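Local coordinates for MNMC2 (Aquifex aeolicus, PDB 3VYW), which methylates the aminomethyl group of the modified tRNA wobble uridine, with S-adenosylmethionine as methyl donor, as an MnmC2 enzyme that works without the oxidase domain usually fused to it, at residues V103-G108 with F153-V158; Y109-A114 with A189-A194. All coordinates share one frame; numbering follows the deposited sequence.

Contact 1: V103-G108 with F153-V158; sequences VGFGLG and FLLERV. With SAM (S-adenosylmethionine), chain E.
Phe105, in the glycine-rich loop that follows strand 97-103 of this Rossmann-like methyltransferase fold, drives its ring against the C-terminal end of helix 148-157. Its CB points at that helix, and CG stands anti to the backbone N (chi1 178°), which sends the ring toward helix 148-157. On the way to the tip, CE1 lies 4.1 Å from CG2 of Val158, a residue just after the helix, and also meets Leu154 CD2. CZ, at the end, touches Val158 CG2 at 3.7 Å, the two side chains crossing at a slant, while Leu155 CD2 comes to the ring edge near its plane. One face of the ring lies against Gly108 CA, 3.6 Å above the plane and toward the rim. A type II' turn from Phe105 to Gly108, closed by Gly108 N to Phe105 O, folds the loop back over its own phenyl group. The other side of the loop grips the methionine end of S-adenosylmethionine: the ligand N gives a hydrogen bond to Gly104 O at 2.8 Å, and Leu107 N gives one to the ligand O. Glycine at 104 and 106 keeps the backbone close to the cofactor. Beside the phenyl group, Leu154 CD2 packs 3.5 Å from Gly108 O.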
loop_
_atom_site.group_PDB
_atom_site.type_symbol
_atom_site.label_atom_id
_atom_site.label_comp_id
_atom_site.label_asym_id
_atom_site.label_seq_id
_atom_site.Cartn_x
_atom_site.Cartn_y
_atom_site.Cartn_z
ATOM N N VAL A 103 -3.551 -0.921 -5.406
ATOM C CA VAL A 103 -2.841 0.290 -5.083
ATOM C C VAL A 103 -1.350 0.099 -5.266
ATOM O O VAL A 103 -0.708 -0.455 -4.447
ATOM C CB VAL A 103 -3.110 0.660 -3.630
ATOM C CG1 VAL A 103 -2.222 1.761 -3.189
ATOM C CG2 VAL A 103 -4.531 1.043 -3.407
ATOM N N GLY A 104 -0.825 0.568 -6.379
ATOM C CA GLY A 104 0.561 0.399 -6.747
ATOM C C GLY A 104 0.811 -0.771 -7.650
ATOM O O GLY A 104 0.977 -1.851 -7.203
ATOM N N PHE A 105 0.865 -0.551 -8.938
ATOM C CA PHE A 105 1.015 -1.658 -9.834
ATOM C C PHE A 105 2.304 -2.407 -9.619
ATOM O O PHE A 105 2.333 -3.599 -9.665
ATOM C CB PHE A 105 0.932 -1.209 -11.269
ATOM C CG PHE A 105 1.134 -2.307 -12.224
ATOM C CD1 PHE A 105 0.131 -3.161 -12.498
ATOM C CD2 PHE A 105 2.347 -2.522 -12.775
ATOM C CE1 PHE A 105 0.314 -4.193 -13.343
ATOM C CE2 PHE A 105 2.543 -3.553 -13.621
ATOM C CZ PHE A 105 1.520 -4.384 -13.912
ATOM N N GLY A 106 3.373 -1.679 -9.388
ATOM C CA GLY A 106 4.664 -2.258 -9.152
ATOM C C GLY A 106 5.188 -3.093 -10.279
ATOM O O GLY A 106 5.263 -2.648 -11.369
ATOM N N LEU A 107 5.593 -4.306 -10.002
ATOM C CA LEU A 107 6.027 -5.196 -11.037
ATOM C C LEU A 107 4.907 -6.072 -11.487
ATOM O O LEU A 107 5.069 -6.865 -12.350
ATOM C CB LEU A 107 7.180 -6.025 -10.568
ATOM C CG LEU A 107 8.146 -5.296 -9.687
ATOM C CD1 LEU A 107 9.164 -6.278 -9.212
ATOM C CD2 LEU A 107 8.824 -4.226 -10.478
ATOM N N GLY A 108 3.756 -5.880 -10.896
ATOM C CA GLY A 108 2.589 -6.626 -11.249
ATOM C C GLY A 108 2.441 -7.972 -10.614
ATOM O O GLY A 108 1.664 -8.740 -11.055
ATOM N N PHE A 153 1.764 -12.601 -19.449
ATOM C CA PHE A 153 0.463 -12.340 -19.975
ATOM C C PHE A 153 -0.111 -11.038 -19.484
ATOM O O PHE A 153 -0.690 -10.319 -20.237
ATOM C CB PHE A 153 -0.411 -13.518 -19.613
ATOM C CG PHE A 153 -1.869 -13.304 -19.788
ATOM C CD1 PHE A 153 -2.509 -13.840 -20.845
ATOM C CD2 PHE A 153 -2.603 -12.648 -18.850
ATOM C CE1 PHE A 153 -3.849 -13.688 -20.994
ATOM C CE2 PHE A 153 -3.936 -12.478 -18.995
ATOM C CZ PHE A 153 -4.564 -13.010 -20.063
ATOM N N LEU A 154 0.031 -10.750 -18.206
ATOM C CA LEU A 154 -0.378 -9.489 -17.649
ATOM C C LEU A 154 0.403 -8.324 -18.175
ATOM O O LEU A 154 -0.119 -7.298 -18.429
ATOM C CB LEU A 154 -0.267 -9.522 -16.143
ATOM C CG LEU A 154 -0.615 -8.252 -15.398
ATOM C CD1 LEU A 154 -2.084 -7.996 -15.493
ATOM C CD2 LEU A 154 -0.233 -8.386 -13.961
ATOM N N LEU A 155 1.687 -8.489 -18.309
ATOM C CA LEU A 155 2.520 -7.421 -18.775
ATOM C C LEU A 155 2.207 -7.006 -20.194
ATOM O O LEU A 155 2.277 -5.865 -20.518
ATOM C CB LEU A 155 3.986 -7.745 -18.567
ATOM C CG LEU A 155 4.419 -7.825 -17.117
ATOM C CD1 LEU A 155 5.765 -8.457 -17.017
ATOM C CD2 LEU A 155 4.437 -6.458 -16.513
ATOM N N GLU A 156 1.835 -7.959 -21.016
ATOM C CA GLU A 156 1.500 -7.732 -22.384
ATOM C C GLU A 156 0.326 -6.810 -22.451
ATOM O O GLU A 156 0.224 -6.029 -23.338
ATOM C CB GLU A 156 1.153 -9.041 -23.071
ATOM C CG GLU A 156 2.332 -9.761 -23.670
ATOM C CD GLU A 156 2.128 -11.246 -23.849
ATOM O OE1 GLU A 156 0.998 -11.703 -23.784
ATOM O OE2 GLU A 156 3.110 -11.948 -24.087
ATOM N N ARG A 157 -0.574 -6.934 -21.509
ATOM C CA ARG A 157 -1.801 -6.188 -21.499
ATOM C C ARG A 157 -1.757 -4.847 -20.816
ATOM O O ARG A 157 -2.687 -4.128 -20.861
ATOM C CB ARG A 157 -2.872 -7.037 -20.872
ATOM C CG ARG A 157 -3.369 -8.097 -21.802
ATOM C CD ARG A 157 -3.594 -9.427 -21.165
ATOM N NE ARG A 157 -3.964 -10.393 -22.167
ATOM C CZ ARG A 157 -3.107 -11.159 -22.791
ATOM N NH1 ARG A 157 -1.849 -11.063 -22.515
ATOM N NH2 ARG A 157 -3.504 -12.009 -23.684
ATOM N N VAL A 158 -0.683 -4.572 -20.087
ATOM C CA VAL A 158 -0.581 -3.258 -19.525
ATOM C C VAL A 158 -0.556 -2.205 -20.639
ATOM O O VAL A 158 0.149 -2.517 -21.532
ATOM C CB VAL A 158 0.619 -3.191 -18.595
ATOM C CG1 VAL A 158 0.907 -1.788 -18.162
ATOM C CG2 VAL A 158 0.374 -4.073 -17.407
HETATM N N SAM E . 2.379 -4.003 -5.985
HETATM C CA SAM E . 3.637 -4.118 -6.620
HETATM C C SAM E . 3.726 -5.547 -6.992
HETATM O O SAM E . 4.579 -5.984 -7.723
HETATM O OXT SAM E . 2.880 -6.284 -6.579
HETATM C CB SAM E . 4.633 -3.549 -5.634
HETATM C CG SAM E . 4.537 -2.022 -5.736
HETATM S SD SAM E . 5.497 -1.127 -4.750
HETATM C CE SAM E . 5.360 -1.702 -3.233
HETATM C "C5'" SAM E . 4.988 0.450 -4.679
HETATM C "C4'" SAM E . 4.437 1.056 -5.977
HETATM O "O4'" SAM E . 3.614 2.164 -5.668
HETATM C "C3'" SAM E . 5.492 1.613 -6.908
HETATM O "O3'" SAM E . 5.172 1.284 -8.242
HETATM C "C2'" SAM E . 5.372 3.103 -6.752
HETATM O "O2'" SAM E . 5.753 3.756 -7.931
HETATM C "C1'" SAM E . 3.912 3.269 -6.495
HETATM N N9 SAM E . 3.527 4.566 -5.897
HETATM C C8 SAM E . 4.072 5.182 -4.875
HETATM N N7 SAM E . 3.463 6.318 -4.598
HETATM C C5 SAM E . 2.497 6.459 -5.456
HETATM C C6 SAM E . 1.461 7.447 -5.721
HETATM N N6 SAM E . 1.331 8.546 -4.999
HETATM N N1 SAM E . 0.646 7.222 -6.711
HETATM C C2 SAM E . 0.731 6.150 -7.440
HETATM N N3 SAM E . 1.639 5.238 -7.263
HETATM C C4 SAM E . 2.544 5.318 -6.309
#

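Contact 2: Y109-A114 with A189-A194; sequences YNLAVA and AVFHDA. With SAM (S-adenosylmethionine), chain E.
Helix 109-114 and strand 189-192 run roughly antiparallel, their N-to-C directions 142° apart. At closest approach their axes are 10.6 Å from each other. Their backbones come nearest at Asn110 and Phe191. The helix begins directly after the glycine-rich loop and packs on one face of the Rossmann-like sheet, in which 187-192 lies beside strand 97-103.

Phe191 supplies the apolar half of the contact. Its CD1 lies 4.0 Å from Asn110 CB, while Leu111 CD2 and Ala114 CB both approach the ring at its edge, near its plane. The phenyl group thus spans one turn of the helix, and Ile100 and Asp102 of the neighbouring strand also touch it.

Just past the strand end the chemistry turns polar. With CG swung opposite the main-chain N (chi1 -160°), Asp193 presents OD2 within bonding distance of two nitrogens. It accepts a hydrogen bond from the amino N of S-adenosylmethionine at 3.0 Å and a weak, bent one from Asn110 ND2 at 3.3 Å (N-H...O 123°). Asn110 OD1 has a weak hydrogen bond of its own to Ser78 OG, a second hold on the amide.

At the helix start, Tyr109 N donates to the ligand O at 3.2 Å and Asn110 N, more weakly, to OXT at 3.3 Å. Backbone N-H groups of the first turn therefore meet the methionine carboxylate, where the helix dipole would be expected to favour its negative charge. Asp193, with Gly104 O, meets the amino group, so the two segments together match the opposite charges of the methionine moiety and probably fix how it lies in the pocket.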
loop_
_atom_site.group_PDB
_atom_site.type_symbol
_atom_site.label_atom_id
_atom_site.label_comp_id
_atom_site.label_asym_id
_atom_site.label_seq_id
_atom_site.Cartn_x
_atom_site.Cartn_y
_atom_site.Cartn_z
ATOM N N TYR A 109 3.215 -8.235 -9.584
ATOM C CA TYR A 109 3.247 -9.517 -8.923
ATOM C C TYR A 109 1.982 -9.950 -8.245
ATOM O O TYR A 109 1.586 -11.052 -8.392
ATOM C CB TYR A 109 4.329 -9.510 -7.877
ATOM C CG TYR A 109 5.716 -9.659 -8.390
ATOM C CD1 TYR A 109 6.003 -9.645 -9.730
ATOM C CD2 TYR A 109 6.737 -9.805 -7.537
ATOM C CE1 TYR A 109 7.281 -9.782 -10.176
ATOM C CE2 TYR A 109 8.006 -9.936 -7.980
ATOM C CZ TYR A 109 8.270 -9.931 -9.295
ATOM O OH TYR A 109 9.553 -10.081 -9.693
ATOM N N ASN A 110 1.366 -9.077 -7.487
ATOM C CA ASN A 110 0.183 -9.435 -6.781
ATOM C C ASN A 110 -0.868 -9.811 -7.765
ATOM O O ASN A 110 -1.558 -10.754 -7.589
ATOM C CB ASN A 110 -0.358 -8.244 -6.017
ATOM C CG ASN A 110 0.333 -7.997 -4.709
ATOM O OD1 ASN A 110 0.972 -8.839 -4.156
ATOM N ND2 ASN A 110 0.193 -6.816 -4.224
ATOM N N LEU A 111 -0.998 -9.026 -8.805
ATOM C CA LEU A 111 -1.994 -9.250 -9.800
ATOM C C LEU A 111 -1.806 -10.537 -10.540
ATOM O O LEU A 111 -2.733 -11.224 -10.793
ATOM C CB LEU A 111 -2.021 -8.087 -10.765
ATOM C CG LEU A 111 -2.545 -6.811 -10.167
ATOM C CD1 LEU A 111 -2.594 -5.687 -11.157
ATOM C CD2 LEU A 111 -3.895 -7.001 -9.536
ATOM N N ALA A 112 -0.590 -10.831 -10.916
ATOM C CA ALA A 112 -0.269 -12.056 -11.567
ATOM C C ALA A 112 -0.490 -13.263 -10.701
ATOM O O ALA A 112 -1.003 -14.239 -11.144
ATOM C CB ALA A 112 1.155 -12.019 -12.040
ATOM N N VAL A 113 -0.083 -13.195 -9.459
ATOM C CA VAL A 113 -0.299 -14.285 -8.560
ATOM C C VAL A 113 -1.767 -14.531 -8.333
ATOM O O VAL A 113 -2.190 -15.636 -8.295
ATOM C CB VAL A 113 0.466 -14.080 -7.261
ATOM C CG1 VAL A 113 0.012 -15.040 -6.207
ATOM C CG2 VAL A 113 1.928 -14.255 -7.523
ATOM N N ALA A 114 -2.537 -13.487 -8.200
ATOM C CA ALA A 114 -3.942 -13.644 -8.042
ATOM C C ALA A 114 -4.600 -14.280 -9.235
ATOM O O ALA A 114 -5.394 -15.159 -9.093
ATOM C CB ALA A 114 -4.561 -12.298 -7.774
ATOM N N ALA A 189 -11.641 -6.916 -3.537
ATOM C CA ALA A 189 -10.392 -6.868 -2.853
ATOM C C ALA A 189 -9.721 -5.578 -3.161
ATOM O O ALA A 189 -9.738 -5.152 -4.268
ATOM C CB ALA A 189 -9.521 -7.992 -3.315
ATOM N N VAL A 190 -9.103 -4.967 -2.172
ATOM C CA VAL A 190 -8.187 -3.890 -2.409
ATOM C C VAL A 190 -6.839 -4.383 -2.007
ATOM O O VAL A 190 -6.662 -4.773 -0.915
ATOM C CB VAL A 190 -8.478 -2.709 -1.521
ATOM C CG1 VAL A 190 -7.476 -1.605 -1.760
ATOM C CG2 VAL A 190 -9.890 -2.247 -1.706
ATOM N N PHE A 191 -5.893 -4.380 -2.914
ATOM C CA PHE A 191 -4.563 -4.785 -2.575
ATOM C C PHE A 191 -3.805 -3.524 -2.353
ATOM O O PHE A 191 -3.475 -2.867 -3.270
ATOM C CB PHE A 191 -3.918 -5.491 -3.743
ATOM C CG PHE A 191 -4.434 -6.853 -4.000
ATOM C CD1 PHE A 191 -4.237 -7.431 -5.221
ATOM C CD2 PHE A 191 -5.106 -7.551 -3.048
ATOM C CE1 PHE A 191 -4.704 -8.674 -5.481
ATOM C CE2 PHE A 191 -5.563 -8.798 -3.298
ATOM C CZ PHE A 191 -5.368 -9.358 -4.514
ATOM N N HIS A 192 -3.535 -3.181 -1.124
ATOM C CA HIS A 192 -2.948 -1.927 -0.870
ATOM C C HIS A 192 -1.503 -2.061 -0.661
ATOM O O HIS A 192 -1.060 -2.295 0.422
ATOM C CB HIS A 192 -3.597 -1.381 0.362
ATOM C CG HIS A 192 -3.440 0.081 0.521
ATOM N ND1 HIS A 192 -4.441 0.894 0.478
ATOM C CD2 HIS A 192 -2.342 0.841 0.724
ATOM C CE1 HIS A 192 -4.022 2.118 0.633
ATOM N NE2 HIS A 192 -2.750 2.162 0.807
ATOM N N ASP A 193 -0.739 -1.860 -1.704
ATOM C CA ASP A 193 0.652 -2.197 -1.676
ATOM C C ASP A 193 1.526 -1.062 -2.088
ATOM O O ASP A 193 2.087 -1.066 -3.136
ATOM C CB ASP A 193 0.895 -3.352 -2.604
ATOM C CG ASP A 193 2.148 -4.055 -2.313
ATOM O OD1 ASP A 193 2.709 -3.833 -1.264
ATOM O OD2 ASP A 193 2.589 -4.826 -3.135
ATOM N N ALA A 194 1.609 -0.075 -1.232
ATOM C CA ALA A 194 2.505 1.016 -1.385
ATOM C C ALA A 194 3.774 0.711 -0.641
ATOM O O ALA A 194 3.878 -0.280 0.013
ATOM C CB ALA A 194 1.875 2.273 -0.880
HETATM N N SAM E . 2.379 -4.003 -5.985
HETATM C CA SAM E . 3.637 -4.118 -6.620
HETATM C C SAM E . 3.726 -5.547 -6.992
HETATM O O SAM E . 4.579 -5.984 -7.723
HETATM O OXT SAM E . 2.880 -6.284 -6.579
HETATM C CB SAM E . 4.633 -3.549 -5.634
HETATM C CG SAM E . 4.537 -2.022 -5.736
HETATM S SD SAM E . 5.497 -1.127 -4.750
HETATM C CE SAM E . 5.360 -1.702 -3.233
HETATM C "C5'" SAM E . 4.988 0.450 -4.679
HETATM C "C4'" SAM E . 4.437 1.056 -5.977
HETATM O "O4'" SAM E . 3.614 2.164 -5.668
HETATM C "C3'" SAM E . 5.492 1.613 -6.908
HETATM O "O3'" SAM E . 5.172 1.284 -8.242
HETATM C "C2'" SAM E . 5.372 3.103 -6.752
HETATM O "O2'" SAM E . 5.753 3.756 -7.931
HETATM C "C1'" SAM E . 3.912 3.269 -6.495
HETATM N N9 SAM E . 3.527 4.566 -5.897
HETATM C C8 SAM E . 4.072 5.182 -4.875
HETATM N N7 SAM E . 3.463 6.318 -4.598
HETATM C C5 SAM E . 2.497 6.459 -5.456
HETATM C C6 SAM E . 1.461 7.447 -5.721
HETATM N N6 SAM E . 1.331 8.546 -4.999
HETATM N N1 SAM E . 0.646 7.222 -6.711
HETATM C C2 SAM E . 0.731 6.150 -7.440
HETATM N N3 SAM E . 1.639 5.238 -7.263
HETATM C C4 SAM E . 2.544 5.318 -6.309
#

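Overall arrangement
Both contacts are buried, though contact 2 sits deeper, its centre about 9 Å from the centre of the chain, against about 15 Å for that of contact 1. Their first segments are consecutive, loop 103-108 leading into helix 109-121, and both contacts touch S-adenosylmethionine. Contact 1 is apolar between its segments, joining the loop to a more peripheral helix; contact 2 adds a polar link to its apolar packing, at the strand end facing the cofactor. They also meet directly: Val103 probably forms backbone hydrogen bonds with Phe191 of the adjacent parallel strand and with Asp193 just beyond its end, and Leu154 CD2 packs on Leu111 CB at 3.7 Å, bringing helix 148-157 against helix 109-121.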